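PDB 2FH5: signal recognition particle receptor beta subunit from Mus musculus, which binds GTP as the beta subunit of the signal recognition particle receptor, which helps target nascent secretory proteins to the endoplasmic reticulum membrane. Local coordinates for residues V95-L106 / L140-R151. Numbering follows the deposited sequence.
Sequences VKDVAEFLYQVL and LEKELNTLRVTR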
ATOM      1  N   VAL B  95      -9.479  14.959   7.206  1.00 48.13           N
ATOM      2  CA  VAL B  95     -10.054  14.691   8.538  1.00 51.45           C
ATOM      3  C   VAL B  95     -11.344  13.910   8.597  1.00 50.08           C
ATOM      4  O   VAL B  95     -11.456  12.939   9.341  1.00 50.31           O
ATOM      5  CB  VAL B  95     -10.356  15.968   9.364  1.00 53.74           C
ATOM      6  CG1 VAL B  95     -10.245  15.625  10.830  1.00 48.95           C
ATOM      7  CG2 VAL B  95      -9.437  17.110   8.981  1.00 56.63           C
ATOM      8  N   LYS B  96     -12.331  14.363   7.841  1.00 49.78           N
ATOM      9  CA  LYS B  96     -13.623  13.711   7.846  1.00 52.25           C
ATOM     10  C   LYS B  96     -13.578  12.288   7.321  1.00 50.64           C
ATOM     11  O   LYS B  96     -14.220  11.406   7.903  1.00 50.84           O
ATOM     12  CB  LYS B  96     -14.641  14.569   7.081  1.00 55.52           C
ATOM     13  CG  LYS B  96     -14.869  15.899   7.790  1.00 59.71           C
ATOM     14  CD  LYS B  96     -16.149  16.608   7.372  1.00 65.75           C
ATOM     15  CE  LYS B  96     -16.662  17.536   8.493  1.00 69.17           C
ATOM     16  NZ  LYS B  96     -15.601  18.442   9.059  1.00 64.75           N
ATOM     17  N   ASP B  97     -12.807  12.043   6.256  1.00 48.31           N
ATOM     18  CA  ASP B  97     -12.709  10.688   5.713  1.00 46.60           C
ATOM     19  C   ASP B  97     -12.002   9.772   6.712  1.00 45.95           C
ATOM     20  O   ASP B  97     -12.380   8.611   6.880  1.00 43.82           O
ATOM     21  CB  ASP B  97     -11.966  10.681   4.376  1.00 55.68           C
ATOM     22  CG  ASP B  97     -12.804  11.251   3.234  1.00 63.63           C
ATOM     23  OD1 ASP B  97     -13.976  10.837   3.087  1.00 66.43           O
ATOM     24  OD2 ASP B  97     -12.290  12.108   2.477  1.00 66.84           O
ATOM     25  N   VAL B  98     -10.983  10.309   7.378  1.00 43.05           N
ATOM     26  CA  VAL B  98     -10.234   9.569   8.381  1.00 42.33           C
ATOM     27  C   VAL B  98     -11.147   9.204   9.543  1.00 45.32           C
ATOM     28  O   VAL B  98     -11.286   8.023   9.873  1.00 48.55           O
ATOM     29  CB  VAL B  98      -9.057  10.406   8.944  1.00 44.77           C
ATOM     30  CG1 VAL B  98      -8.410   9.668  10.099  1.00 38.80           C
ATOM     31  CG2 VAL B  98      -8.039  10.699   7.846  1.00 36.99           C
ATOM     32  N   ALA B  99     -11.767  10.212  10.164  1.00 46.34           N
ATOM     33  CA  ALA B  99     -12.677   9.987  11.310  1.00 48.11           C
ATOM     34  C   ALA B  99     -13.774   8.963  11.004  1.00 45.03           C
ATOM     35  O   ALA B  99     -14.071   8.088  11.811  1.00 44.01           O
ATOM     36  CB  ALA B  99     -13.320  11.314  11.755  1.00 46.54           C
ATOM     37  N   GLU B 100     -14.363   9.076   9.825  1.00 44.15           N
ATOM     38  CA  GLU B 100     -15.419   8.164   9.411  1.00 50.09           C
ATOM     39  C   GLU B 100     -14.965   6.711   9.316  1.00 48.01           C
ATOM     40  O   GLU B 100     -15.726   5.792   9.660  1.00 45.35           O
ATOM     41  CB  GLU B 100     -15.982   8.618   8.067  1.00 56.36           C
ATOM     42  CG  GLU B 100     -16.947   7.664   7.429  1.00 73.04           C
ATOM     43  CD  GLU B 100     -17.579   8.277   6.189  1.00 87.09           C
ATOM     44  OE1 GLU B 100     -18.371   9.236   6.372  1.00 93.02           O
ATOM     45  OE2 GLU B 100     -17.278   7.826   5.048  1.00 87.01           O
ATOM     46  N   PHE B 101     -13.736   6.499   8.842  1.00 41.96           N
ATOM     47  CA  PHE B 101     -13.230   5.144   8.717  1.00 39.19           C
ATOM     48  C   PHE B 101     -12.817   4.663  10.106  1.00 37.94           C
ATOM     49  O   PHE B 101     -13.111   3.538  10.481  1.00 36.86           O
ATOM     50  CB  PHE B 101     -12.052   5.112   7.730  1.00 42.98           C
ATOM     51  CG  PHE B 101     -11.430   3.741   7.530  1.00 44.92           C
ATOM     52  CD1 PHE B 101     -12.144   2.570   7.795  1.00 47.64           C
ATOM     53  CD2 PHE B 101     -10.113   3.628   7.091  1.00 45.55           C
ATOM     54  CE1 PHE B 101     -11.549   1.302   7.640  1.00 46.64           C
ATOM     55  CE2 PHE B 101      -9.510   2.371   6.931  1.00 48.64           C
ATOM     56  CZ  PHE B 101     -10.233   1.202   7.213  1.00 40.68           C
ATOM     57  N   LEU B 102     -12.149   5.517  10.870  1.00 36.45           N
ATOM     58  CA  LEU B 102     -11.730   5.151  12.219  1.00 42.77           C
ATOM     59  C   LEU B 102     -12.950   4.756  13.071  1.00 45.91           C
ATOM     60  O   LEU B 102     -12.906   3.780  13.827  1.00 48.83           O
ATOM     61  CB  LEU B 102     -10.957   6.307  12.855  1.00 41.06           C
ATOM     62  CG  LEU B 102     -10.475   6.094  14.284  1.00 42.58           C
ATOM     63  CD1 LEU B 102      -9.587   4.854  14.379  1.00 37.15           C
ATOM     64  CD2 LEU B 102      -9.756   7.363  14.745  1.00 34.54           C
ATOM     65  N   TYR B 103     -14.045   5.498  12.917  1.00 48.62           N
ATOM     66  CA  TYR B 103     -15.307   5.216  13.617  1.00 50.55           C
ATOM     67  C   TYR B 103     -15.692   3.747  13.451  1.00 48.33           C
ATOM     68  O   TYR B 103     -15.942   3.043  14.428  1.00 49.72           O
ATOM     69  CB  TYR B 103     -16.422   6.095  13.038  1.00 55.93           C
ATOM     70  CG  TYR B 103     -17.740   5.985  13.772  1.00 62.41           C
ATOM     71  CD1 TYR B 103     -17.974   6.707  14.942  1.00 65.09           C
ATOM     72  CD2 TYR B 103     -18.754   5.161  13.300  1.00 66.55           C
ATOM     73  CE1 TYR B 103     -19.185   6.612  15.616  1.00 66.91           C
ATOM     74  CE2 TYR B 103     -19.965   5.058  13.973  1.00 70.25           C
ATOM     75  CZ  TYR B 103     -20.174   5.788  15.125  1.00 67.59           C
ATOM     76  OH  TYR B 103     -21.389   5.711  15.770  1.00 70.60           O
ATOM     77  N   GLN B 104     -15.768   3.289  12.204  1.00 50.63           N
ATOM     78  CA  GLN B 104     -16.085   1.890  11.935  1.00 51.19           C
ATOM     79  C   GLN B 104     -15.025   0.957  12.518  1.00 50.21           C
ATOM     80  O   GLN B 104     -15.341  -0.160  12.927  1.00 49.98           O
ATOM     81  CB  GLN B 104     -16.198   1.630  10.434  1.00 56.54           C
ATOM     82  CG  GLN B 104     -17.628   1.470   9.942  1.00 72.62           C
ATOM     83  CD  GLN B 104     -17.964   2.442   8.803  1.00 84.40           C
ATOM     84  OE1 GLN B 104     -18.967   2.273   8.092  1.00 87.75           O
ATOM     85  NE2 GLN B 104     -17.126   3.470   8.633  1.00 84.43           N
ATOM     86  N   VAL B 105     -13.767   1.399  12.553  1.00 46.30           N
ATOM     87  CA  VAL B 105     -12.715   0.549  13.096  1.00 44.68           C
ATOM     88  C   VAL B 105     -12.870   0.422  14.619  1.00 49.08           C
ATOM     89  O   VAL B 105     -12.627  -0.647  15.188  1.00 46.51           O
ATOM     90  CB  VAL B 105     -11.302   1.088  12.738  1.00 42.84           C
ATOM     91  CG1 VAL B 105     -10.233   0.357  13.546  1.00 39.01           C
ATOM     92  CG2 VAL B 105     -11.034   0.879  11.236  1.00 37.48           C
ATOM     93  N   LEU B 106     -13.282   1.511  15.268  1.00 48.93           N
ATOM     94  CA  LEU B 106     -13.479   1.519  16.715  1.00 49.36           C
ATOM     95  C   LEU B 106     -14.650   0.621  17.062  1.00 51.99           C
ATOM     96  O   LEU B 106     -14.579  -0.209  17.969  1.00 51.44           O
ATOM     97  CB  LEU B 106     -13.767   2.931  17.198  1.00 44.09           C
ATOM     98  CG  LEU B 106     -12.529   3.797  17.171  1.00 43.78           C
ATOM     99  CD1 LEU B 106     -12.913   5.221  17.486  1.00 45.23           C
ATOM    100  CD2 LEU B 106     -11.521   3.268  18.164  1.00 40.53           C
ATOM    101  N   LEU B 140      -9.472  14.492  15.870  1.00 40.59           N
ATOM    102  CA  LEU B 140     -10.255  13.276  15.678  1.00 45.57           C
ATOM    103  C   LEU B 140     -11.310  13.103  16.774  1.00 49.22           C
ATOM    104  O   LEU B 140     -12.410  12.613  16.499  1.00 50.05           O
ATOM    105  CB  LEU B 140      -9.362  12.048  15.652  1.00 43.31           C
ATOM    106  CG  LEU B 140      -8.689  11.836  14.313  1.00 43.60           C
ATOM    107  CD1 LEU B 140      -7.601  10.808  14.504  1.00 42.77           C
ATOM    108  CD2 LEU B 140      -9.747  11.419  13.273  1.00 38.49           C
ATOM    109  N   GLU B 141     -10.980  13.485  18.011  1.00 47.27           N
ATOM    110  CA  GLU B 141     -11.956  13.370  19.100  1.00 50.87           C
ATOM    111  C   GLU B 141     -13.124  14.311  18.809  1.00 47.03           C
ATOM    112  O   GLU B 141     -14.289  13.917  18.864  1.00 41.74           O
ATOM    113  CB  GLU B 141     -11.311  13.709  20.453  1.00 47.63           C
ATOM    114  CG  GLU B 141     -10.213  12.726  20.811  1.00 54.72           C
ATOM    115  CD  GLU B 141      -9.643  12.901  22.207  1.00 55.00           C
ATOM    116  OE1 GLU B 141      -9.483  14.056  22.655  1.00 56.83           O
ATOM    117  OE2 GLU B 141      -9.331  11.872  22.847  1.00 54.01           O
ATOM    118  N   LYS B 142     -12.800  15.553  18.469  1.00 48.56           N
ATOM    119  CA  LYS B 142     -13.826  16.531  18.158  1.00 50.65           C
ATOM    120  C   LYS B 142     -14.727  16.015  17.026  1.00 50.88           C
ATOM    121  O   LYS B 142     -15.939  16.174  17.061  1.00 56.22           O
ATOM    122  CB  LYS B 142     -13.157  17.854  17.780  1.00 54.29           C
ATOM    123  CG  LYS B 142     -14.070  18.862  17.082  1.00 64.73           C
ATOM    124  CD  LYS B 142     -13.322  20.154  16.725  1.00 67.75           C
ATOM    125  CE  LYS B 142     -14.240  21.138  15.983  1.00 74.31           C
ATOM    126  NZ  LYS B 142     -13.553  22.416  15.609  1.00 73.09           N
ATOM    127  N   GLU B 143     -14.130  15.367  16.034  1.00 52.71           N
ATOM    128  CA  GLU B 143     -14.868  14.847  14.891  1.00 49.50           C
ATOM    129  C   GLU B 143     -15.687  13.578  15.190  1.00 47.91           C
ATOM    130  O   GLU B 143     -16.796  13.415  14.704  1.00 43.47           O
ATOM    131  CB  GLU B 143     -13.886  14.576  13.756  1.00 56.55           C
ATOM    132  CG  GLU B 143     -14.540  14.344  12.420  1.00 61.94           C
ATOM    133  CD  GLU B 143     -15.115  15.621  11.842  1.00 67.12           C
ATOM    134  OE1 GLU B 143     -14.387  16.652  11.835  1.00 64.86           O
ATOM    135  OE2 GLU B 143     -16.285  15.580  11.395  1.00 67.51           O
ATOM    136  N   LEU B 144     -15.141  12.655  15.972  1.00 47.59           N
ATOM    137  CA  LEU B 144     -15.898  11.449  16.293  1.00 46.16           C
ATOM    138  C   LEU B 144     -17.065  11.881  17.191  1.00 49.47           C
ATOM    139  O   LEU B 144     -18.139  11.274  17.197  1.00 47.88           O
ATOM    140  CB  LEU B 144     -14.994  10.456  17.014  1.00 45.97           C
ATOM    141  CG  LEU B 144     -13.842   9.893  16.165  1.00 44.66           C
ATOM    142  CD1 LEU B 144     -12.814   9.234  17.046  1.00 45.81           C
ATOM    143  CD2 LEU B 144     -14.396   8.911  15.169  1.00 44.19           C
ATOM    144  N   ASN B 145     -16.849  12.962  17.932  1.00 48.88           N
ATOM    145  CA  ASN B 145     -17.875  13.476  18.810  1.00 47.27           C
ATOM    146  C   ASN B 145     -19.102  13.896  18.047  1.00 44.16           C
ATOM    147  O   ASN B 145     -20.206  13.766  18.546  1.00 45.56           O
ATOM    148  CB  ASN B 145     -17.377  14.660  19.630  1.00 47.01           C
ATOM    149  CG  ASN B 145     -18.420  15.137  20.607  1.00 49.33           C
ATOM    150  OD1 ASN B 145     -18.890  14.371  21.464  1.00 46.42           O
ATOM    151  ND2 ASN B 145     -18.809  16.392  20.479  1.00 52.52           N
ATOM    152  N   THR B 146     -18.928  14.420  16.843  1.00 47.48           N
ATOM    153  CA  THR B 146     -20.097  14.813  16.053  1.00 48.16           C
ATOM    154  C   THR B 146     -20.656  13.607  15.326  1.00 45.82           C
ATOM    155  O   THR B 146     -21.863  13.462  15.205  1.00 46.58           O
ATOM    156  CB  THR B 146     -19.774  15.894  15.006  1.00 50.17           C
ATOM    157  OG1 THR B 146     -19.383  17.096  15.672  1.00 56.93           O
ATOM    158  CG2 THR B 146     -20.994  16.197  14.161  1.00 53.62           C
ATOM    159  N   LEU B 147     -19.773  12.733  14.857  1.00 46.14           N
ATOM    160  CA  LEU B 147     -20.199  11.540  14.129  1.00 50.82           C
ATOM    161  C   LEU B 147     -21.109  10.593  14.904  1.00 52.38           C
ATOM    162  O   LEU B 147     -22.019  10.024  14.318  1.00 54.42           O
ATOM    163  CB  LEU B 147     -18.991  10.739  13.625  1.00 52.00           C
ATOM    164  CG  LEU B 147     -18.411  11.062  12.254  1.00 50.87           C
ATOM    165  CD1 LEU B 147     -17.196  10.201  12.050  1.00 44.93           C
ATOM    166  CD2 LEU B 147     -19.455  10.800  11.151  1.00 45.35           C
ATOM    167  N   ARG B 148     -20.873  10.399  16.197  1.00 51.63           N
ATOM    168  CA  ARG B 148     -21.736   9.494  16.944  1.00 53.32           C
ATOM    169  C   ARG B 148     -23.161  10.024  17.055  1.00 53.87           C
ATOM    170  O   ARG B 148     -24.074   9.291  17.434  1.00 59.42           O
ATOM    171  CB  ARG B 148     -21.153   9.208  18.327  1.00 50.96           C
ATOM    172  CG  ARG B 148     -20.827  10.415  19.080  1.00 52.21           C
ATOM    173  CD  ARG B 148     -20.221  10.094  20.438  1.00 52.56           C
ATOM    174  NE  ARG B 148     -20.128  11.335  21.210  1.00 53.82           N
ATOM    175  CZ  ARG B 148     -19.976  11.390  22.522  1.00 52.88           C
ATOM    176  NH1 ARG B 148     -19.895  10.270  23.217  1.00 48.67           N
ATOM    177  NH2 ARG B 148     -19.910  12.569  23.129  1.00 51.71           N
ATOM    178  N   VAL B 149     -23.361  11.293  16.718  1.00 55.91           N
ATOM    179  CA  VAL B 149     -24.701  11.875  16.741  1.00 55.73           C
ATOM    180  C   VAL B 149     -25.277  11.876  15.316  1.00 57.74           C
ATOM    181  O   VAL B 149     -26.392  11.414  15.092  1.00 56.33           O
ATOM    182  CB  VAL B 149     -24.690  13.327  17.274  1.00 56.74           C
ATOM    183  CG1 VAL B 149     -26.105  13.905  17.266  1.00 57.47           C
ATOM    184  CG2 VAL B 149     -24.108  13.358  18.653  1.00 53.84           C
ATOM    185  N   THR B 150     -24.508  12.373  14.352  1.00 59.63           N
ATOM    186  CA  THR B 150     -24.973  12.429  12.961  1.00 64.25           C
ATOM    187  C   THR B 150     -24.988  11.075  12.232  1.00 71.78           C
ATOM    188  O   THR B 150     -25.779  10.879  11.314  1.00 73.64           O
ATOM    189  CB  THR B 150     -24.115  13.397  12.113  1.00 56.88           C
ATOM    190  OG1 THR B 150     -22.828  12.810  11.872  1.00 53.19           O
ATOM    191  CG2 THR B 150     -23.935  14.740  12.830  1.00 50.68           C
ATOM    192  N   ARG B 151     -24.116  10.157  12.637  1.00 79.56           N
ATOM    193  CA  ARG B 151     -24.003   8.832  12.017  1.00 88.10           C
ATOM    194  C   ARG B 151     -25.322   8.124  11.711  1.00 92.44           C
ATOM    195  O   ARG B 151     -26.001   7.637  12.621  1.00 94.09           O
ATOM    196  CB  ARG B 151     -23.168   7.926  12.909  1.00 92.47           C
ATOM    197  CG  ARG B 151     -22.964   6.528  12.378  1.00 99.97           C
ATOM    198  CD  ARG B 151     -21.895   6.467  11.294  1.00101.79           C
ATOM    199  NE  ARG B 151     -21.432   5.089  11.144  1.00106.84           N
ATOM    200  CZ  ARG B 151     -20.449   4.697  10.341  1.00108.61           C
ATOM    201  NH1 ARG B 151     -19.803   5.581   9.590  1.00108.03           N
ATOM    202  NH2 ARG B 151     -20.104   3.415  10.303  1.00107.19           N
TER
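Ala99 is the knob around which helices 91-110 and 133-150 close on each other: its methyl group sits in a hole formed by Leu140, Glu143, Leu144 and Leu147, with CB 3.3 Å from CG of Glu143. Having so small a side chain here brings the backbone itself into the interface, and CD2 of Leu144 lies 3.5 Å from the carbonyl O of Ala99. Leu144 returns the interlock as a knob among Ala99, Leu102, Tyr103 and Leu106; its two methyls divide the work, CD1 meeting CD1 of Leu106 at 4.0 Å while CD2 approaches CB of Tyr103. One turn earlier, Leu140 spreads CD2 over Ala99 and Val98 and turns CD1 to CD2 of Leu102. The segment axes cross at -65° and come within 9.5 Å. Both helices belong to the P-loop GTPase fold, in which helix 91-110 links the adjacent parallel strands 79-87 and 117-123. Leu102 also touches Phe84 and Ile120 on these strands, joining the interface between the helices to the sheet, and Val98 reaches Leu15 of the GTP-binding loop.

Toward solvent the fit gives way to long, charged side chains. At one end NZ of Lys96 forms a salt bridge with OE1 of Glu143 at a lengthy 3.5 Å, the two chains crossing at about a right angle. The glutamate bends at chi2 (72°), which carries its carboxylate past Ala99 to the lysine. At the other end the poorly ordered Arg151, just beyond the helix, turns one guanidinium face to CD2 of Tyr103, which stands 3.4 Å from the guanidinium plane, over its centre; the ring and guanidinium planes are 58° apart, well short of a parallel stack.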